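Local coordinates for protein transcriptional regulator (Actinomyces oris, PDB 5V8C) that probably acts as a LytR-Cps2A-Psr family phosphotransferase that mediates glycosylation of a cell wall-anchored surface protein, at residues A[65-77]-A[267-281]. Numbering follows the deposited sequence.
Sequences VTIINLPRDLTIN and IVSPNQESRDLLARY. With PO4 (phosphate ion), chain C.
I267 meets T75 at about a right angle between side chains, its CD1 lying 3.8 Å from T75 CB. V268 supplies the polar link: T75 N donates to V268 O over 2.8 Å, with an N-H...O angle of 174° and a C=O...N angle of 173°, so the bond is almost straight from both ends. The V268 side chain flanks the type I turn P71-L74, with CG1 beside D73 O and OD2 and CG2 near L74 CA. P270 adds apolar contacts; its CG sits 4.0 Å from L74 CD1 and 3.9 Å from I76 CG2. L74 reaches it because CG stands anti to the backbone N (chi1 172°). L105 of helix 94-105 touches both P270 and I76, extending this apolar patch. N271 occupies the N-cap position of helix 272-280, its ND2 hydrogen-bonded to P258 O. Within that helix L277 CD1 approaches I68 CG2 at 4.3 Å. Further along, I68 CD1 comes obliquely to the Y281 ring, 3.6 Å from CD2, while T66 CG2 lies 3.7 Å from Y281 OH; T66 OG1 instead bonds T253 OG1. One directional backbone bond thus fixes the loop beside the turn, whereas L277 and Y281 meet strand 65-70 of the central mixed sheet through nonpolar contacts.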
loop_
_atom_site.group_PDB
_atom_site.type_symbol
_atom_site.label_atom_id
_atom_site.label_comp_id
_atom_site.label_asym_id
_atom_site.label_seq_id
_atom_site.Cartn_x
_atom_site.Cartn_y
_atom_site.Cartn_z
ATOM N N VAL A 65 -2.735 -11.114 10.861
ATOM C CA VAL A 65 -2.917 -10.183 9.742
ATOM C C VAL A 65 -1.568 -9.979 9.056
ATOM O O VAL A 65 -0.584 -9.674 9.726
ATOM C CB VAL A 65 -3.571 -8.825 10.158
ATOM C CG1 VAL A 65 -3.433 -7.765 9.059
ATOM C CG2 VAL A 65 -5.039 -9.004 10.546
ATOM N N THR A 66 -1.530 -10.165 7.728
ATOM C CA THR A 66 -0.338 -9.974 6.915
ATOM C C THR A 66 -0.610 -8.922 5.852
ATOM O O THR A 66 -1.669 -8.923 5.222
ATOM C CB THR A 66 0.159 -11.319 6.340
ATOM O OG1 THR A 66 0.661 -12.114 7.410
ATOM C CG2 THR A 66 1.268 -11.156 5.305
ATOM N N ILE A 67 0.333 -8.005 5.682
ATOM C CA ILE A 67 0.259 -6.965 4.668
ATOM C C ILE A 67 1.426 -7.181 3.712
ATOM O O ILE A 67 2.575 -7.263 4.145
ATOM C CB ILE A 67 0.246 -5.554 5.310
ATOM C CG1 ILE A 67 -1.069 -5.324 6.078
ATOM C CG2 ILE A 67 0.488 -4.452 4.269
ATOM C CD1 ILE A 67 -0.999 -4.243 7.116
ATOM N N ILE A 68 1.110 -7.376 2.429
ATOM C CA ILE A 68 2.098 -7.589 1.373
ATOM C C ILE A 68 2.156 -6.343 0.519
ATOM O O ILE A 68 1.163 -5.968 -0.108
ATOM C CB ILE A 68 1.874 -8.900 0.561
ATOM C CG1 ILE A 68 2.051 -10.128 1.481
ATOM C CG2 ILE A 68 2.846 -8.982 -0.625
ATOM C CD1 ILE A 68 1.241 -11.295 1.150
ATOM N N ASN A 69 3.291 -5.638 0.596
ATOM C CA ASN A 69 3.492 -4.395 -0.133
ATOM C C ASN A 69 4.008 -4.749 -1.524
ATOM O O ASN A 69 5.042 -5.407 -1.651
ATOM C CB ASN A 69 4.447 -3.473 0.651
ATOM C CG ASN A 69 4.738 -2.125 0.021
ATOM O OD1 ASN A 69 3.891 -1.504 -0.632
ATOM N ND2 ASN A 69 5.938 -1.613 0.260
ATOM N N LEU A 70 3.207 -4.448 -2.551
ATOM C CA LEU A 70 3.553 -4.765 -3.936
ATOM C C LEU A 70 4.258 -3.580 -4.587
ATOM O O LEU A 70 3.662 -2.503 -4.679
ATOM C CB LEU A 70 2.304 -5.155 -4.736
ATOM C CG LEU A 70 1.539 -6.395 -4.263
ATOM C CD1 LEU A 70 0.209 -6.521 -4.991
ATOM C CD2 LEU A 70 2.357 -7.665 -4.440
ATOM N N PRO A 71 5.536 -3.739 -5.009
ATOM C CA PRO A 71 6.259 -2.607 -5.622
ATOM C C PRO A 71 5.591 -2.088 -6.900
ATOM O O PRO A 71 5.214 -2.881 -7.758
ATOM C CB PRO A 71 7.658 -3.177 -5.877
ATOM C CG PRO A 71 7.476 -4.640 -5.933
ATOM C CD PRO A 71 6.379 -4.949 -4.965
ATOM N N ARG A 72 5.391 -0.758 -6.989
ATOM C CA ARG A 72 4.700 -0.079 -8.095
ATOM C C ARG A 72 5.354 -0.283 -9.475
ATOM O O ARG A 72 4.658 -0.308 -10.491
ATOM C CB ARG A 72 4.531 1.424 -7.782
ATOM C CG ARG A 72 5.855 2.205 -7.687
ATOM C CD ARG A 72 5.693 3.700 -7.425
ATOM N NE ARG A 72 4.926 4.390 -8.469
ATOM C CZ ARG A 72 5.422 4.779 -9.640
ATOM N NH1 ARG A 72 6.686 4.518 -9.952
ATOM N NH2 ARG A 72 4.656 5.421 -10.512
ATOM N N ASP A 73 6.689 -0.412 -9.499
ATOM C CA ASP A 73 7.481 -0.578 -10.720
ATOM C C ASP A 73 7.451 -2.013 -11.237
ATOM O O ASP A 73 7.873 -2.258 -12.360
ATOM C CB ASP A 73 8.926 -0.079 -10.514
ATOM C CG ASP A 73 9.596 -0.551 -9.228
ATOM O OD1 ASP A 73 9.111 -0.177 -8.131
ATOM O OD2 ASP A 73 10.645 -1.235 -9.318
ATOM N N LEU A 74 6.901 -2.952 -10.441
ATOM C CA LEU A 74 6.794 -4.365 -10.821
ATOM C C LEU A 74 5.903 -4.549 -12.064
ATOM O O LEU A 74 4.776 -4.065 -12.096
ATOM C CB LEU A 74 6.277 -5.190 -9.627
ATOM C CG LEU A 74 5.921 -6.656 -9.876
ATOM C CD1 LEU A 74 7.152 -7.558 -9.773
ATOM C CD2 LEU A 74 4.827 -7.109 -8.935
ATOM N N THR A 75 6.433 -5.223 -13.089
ATOM C CA THR A 75 5.733 -5.490 -14.346
ATOM C C THR A 75 5.110 -6.884 -14.266
ATOM O O THR A 75 5.749 -7.811 -13.770
ATOM C CB THR A 75 6.706 -5.344 -15.524
ATOM O OG1 THR A 75 7.450 -4.133 -15.370
ATOM C CG2 THR A 75 6.010 -5.357 -16.874
ATOM N N ILE A 76 3.847 -7.014 -14.694
ATOM C CA ILE A 76 3.100 -8.273 -14.655
ATOM C C ILE A 76 2.249 -8.462 -15.933
ATOM O O ILE A 76 2.140 -7.535 -16.734
ATOM C CB ILE A 76 2.210 -8.350 -13.376
ATOM C CG1 ILE A 76 1.245 -7.149 -13.285
ATOM C CG2 ILE A 76 3.042 -8.524 -12.097
ATOM C CD1 ILE A 76 -0.071 -7.444 -12.615
ATOM N N ASN A 77 1.600 -9.638 -16.086
ATOM C CA ASN A 77 0.682 -9.888 -17.197
ATOM C C ASN A 77 -0.668 -9.234 -16.863
ATOM O O ASN A 77 -1.466 -9.811 -16.120
ATOM C CB ASN A 77 0.531 -11.400 -17.465
ATOM C CG ASN A 77 -0.280 -11.769 -18.696
ATOM O OD1 ASN A 77 -0.790 -12.889 -18.816
ATOM N ND2 ASN A 77 -0.401 -10.861 -19.657
ATOM N N ILE A 267 13.590 -4.783 -16.958
ATOM C CA ILE A 267 12.216 -4.916 -16.480
ATOM C C ILE A 267 12.188 -5.708 -15.156
ATOM O O ILE A 267 12.834 -6.755 -15.050
ATOM C CB ILE A 267 11.249 -5.474 -17.577
ATOM C CG1 ILE A 267 11.022 -6.990 -17.470
ATOM C CG2 ILE A 267 11.673 -5.081 -18.995
ATOM C CD1 ILE A 267 9.668 -7.331 -16.901
ATOM N N VAL A 268 11.479 -5.183 -14.141
ATOM C CA VAL A 268 11.378 -5.847 -12.839
ATOM C C VAL A 268 10.171 -6.800 -12.853
ATOM O O VAL A 268 9.012 -6.381 -12.848
ATOM C CB VAL A 268 11.456 -4.881 -11.612
ATOM C CG1 VAL A 268 10.905 -3.493 -11.922
ATOM C CG2 VAL A 268 10.814 -5.475 -10.356
ATOM N N SER A 269 10.471 -8.089 -12.980
ATOM C CA SER A 269 9.475 -9.144 -13.118
ATOM C C SER A 269 9.361 -10.021 -11.861
ATOM O O SER A 269 10.338 -10.153 -11.118
ATOM C CB SER A 269 9.814 -10.007 -14.331
ATOM O OG SER A 269 8.729 -10.049 -15.243
ATOM N N PRO A 270 8.204 -10.679 -11.622
ATOM C CA PRO A 270 8.120 -11.589 -10.469
ATOM C C PRO A 270 9.004 -12.813 -10.679
ATOM O O PRO A 270 8.976 -13.425 -11.751
ATOM C CB PRO A 270 6.629 -11.971 -10.403
ATOM C CG PRO A 270 5.923 -11.043 -11.361
ATOM C CD PRO A 270 6.944 -10.669 -12.390
ATOM N N ASN A 271 9.839 -13.121 -9.680
ATOM C CA ASN A 271 10.733 -14.278 -9.709
ATOM C C ASN A 271 10.137 -15.446 -8.915
ATOM O O ASN A 271 9.006 -15.337 -8.427
ATOM C CB ASN A 271 12.137 -13.907 -9.192
ATOM C CG ASN A 271 12.208 -13.267 -7.820
ATOM O OD1 ASN A 271 13.237 -12.712 -7.436
ATOM N ND2 ASN A 271 11.147 -13.331 -7.040
ATOM N N GLN A 272 10.895 -16.553 -8.775
ATOM C CA GLN A 272 10.455 -17.715 -8.007
ATOM C C GLN A 272 10.133 -17.332 -6.549
ATOM O O GLN A 272 9.075 -17.721 -6.051
ATOM C CB GLN A 272 11.486 -18.852 -8.086
ATOM C CG GLN A 272 11.043 -20.148 -7.407
ATOM C CD GLN A 272 9.864 -20.797 -8.091
ATOM O OE1 GLN A 272 9.993 -21.418 -9.151
ATOM N NE2 GLN A 272 8.692 -20.698 -7.477
ATOM N N GLU A 273 11.005 -16.520 -5.896
ATOM C CA GLU A 273 10.797 -16.041 -4.519
ATOM C C GLU A 273 9.411 -15.389 -4.350
ATOM O O GLU A 273 8.687 -15.720 -3.406
ATOM C CB GLU A 273 11.876 -15.026 -4.117
ATOM C CG GLU A 273 13.170 -15.612 -3.586
ATOM C CD GLU A 273 14.085 -14.541 -3.018
ATOM O OE1 GLU A 273 14.022 -14.297 -1.790
ATOM O OE2 GLU A 273 14.795 -13.881 -3.812
ATOM N N SER A 274 9.047 -14.480 -5.278
ATOM C CA SER A 274 7.774 -13.766 -5.306
ATOM C C SER A 274 6.588 -14.727 -5.464
ATOM O O SER A 274 5.599 -14.599 -4.742
ATOM C CB SER A 274 7.762 -12.748 -6.441
ATOM O OG SER A 274 8.869 -11.867 -6.355
ATOM N N ARG A 275 6.698 -15.695 -6.396
ATOM C CA ARG A 275 5.644 -16.669 -6.683
ATOM C C ARG A 275 5.346 -17.591 -5.503
ATOM O O ARG A 275 4.179 -17.916 -5.274
ATOM C CB ARG A 275 5.969 -17.482 -7.949
ATOM C CG ARG A 275 5.976 -16.654 -9.241
ATOM C CD ARG A 275 4.593 -16.530 -9.856
ATOM N NE ARG A 275 4.407 -15.259 -10.559
ATOM C CZ ARG A 275 4.471 -15.114 -11.878
ATOM N NH1 ARG A 275 4.727 -16.160 -12.656
ATOM N NH2 ARG A 275 4.280 -13.925 -12.431
ATOM N N ASP A 276 6.391 -17.999 -4.750
ATOM C CA ASP A 276 6.251 -18.887 -3.584
ATOM C C ASP A 276 5.584 -18.164 -2.423
ATOM O O ASP A 276 4.642 -18.691 -1.830
ATOM C CB ASP A 276 7.618 -19.441 -3.136
ATOM C CG ASP A 276 8.375 -20.224 -4.194
ATOM O OD1 ASP A 276 7.747 -21.074 -4.871
ATOM O OD2 ASP A 276 9.609 -20.039 -4.295
ATOM N N LEU A 277 6.078 -16.953 -2.104
ATOM C CA LEU A 277 5.544 -16.078 -1.065
ATOM C C LEU A 277 4.054 -15.848 -1.331
ATOM O O LEU A 277 3.261 -15.888 -0.402
ATOM C CB LEU A 277 6.323 -14.744 -1.092
ATOM C CG LEU A 277 6.144 -13.709 0.057
ATOM C CD1 LEU A 277 5.242 -12.571 -0.354
ATOM C CD2 LEU A 277 5.725 -14.345 1.379
ATOM N N LEU A 278 3.676 -15.676 -2.605
ATOM C CA LEU A 278 2.294 -15.477 -3.007
ATOM C C LEU A 278 1.525 -16.786 -2.994
ATOM O O LEU A 278 0.325 -16.778 -2.709
ATOM C CB LEU A 278 2.216 -14.807 -4.391
ATOM C CG LEU A 278 2.488 -13.295 -4.436
ATOM C CD1 LEU A 278 2.775 -12.837 -5.847
ATOM C CD2 LEU A 278 1.319 -12.505 -3.897
ATOM N N ALA A 279 2.211 -17.915 -3.267
ATOM C CA ALA A 279 1.601 -19.251 -3.253
ATOM C C ALA A 279 1.278 -19.701 -1.834
ATOM O O ALA A 279 0.382 -20.521 -1.651
ATOM C CB ALA A 279 2.518 -20.265 -3.914
ATOM N N ARG A 280 2.025 -19.194 -0.836
ATOM C CA ARG A 280 1.782 -19.487 0.575
ATOM C C ARG A 280 0.367 -19.030 0.972
ATOM O O ARG A 280 -0.376 -19.792 1.598
ATOM C CB ARG A 280 2.826 -18.786 1.464
ATOM C CG ARG A 280 4.178 -19.482 1.475
ATOM C CD ARG A 280 5.151 -18.855 2.460
ATOM N NE ARG A 280 6.437 -19.555 2.454
ATOM C CZ ARG A 280 6.769 -20.523 3.303
ATOM N NH1 ARG A 280 5.928 -20.892 4.262
ATOM N NH2 ARG A 280 7.951 -21.117 3.209
ATOM N N TYR A 281 -0.019 -17.814 0.528
ATOM C CA TYR A 281 -1.314 -17.190 0.804
ATOM C C TYR A 281 -2.407 -17.563 -0.221
ATOM O O TYR A 281 -3.453 -16.923 -0.271
ATOM C CB TYR A 281 -1.142 -15.662 0.944
ATOM C CG TYR A 281 -0.075 -15.277 1.949
ATOM C CD1 TYR A 281 -0.315 -15.364 3.319
ATOM C CD2 TYR A 281 1.190 -14.882 1.536
ATOM C CE1 TYR A 281 0.682 -15.071 4.249
ATOM C CE2 TYR A 281 2.194 -14.581 2.456
ATOM C CZ TYR A 281 1.936 -14.680 3.812
ATOM O OH TYR A 281 2.923 -14.379 4.718
HETATM P P PO4 C . 7.537 7.519 -13.098
HETATM O O1 PO4 C . 7.621 8.194 -14.546
HETATM O O2 PO4 C . 7.626 5.930 -13.261
HETATM O O3 PO4 C . 6.141 7.901 -12.414
HETATM O O4 PO4 C . 8.707 8.027 -12.212
#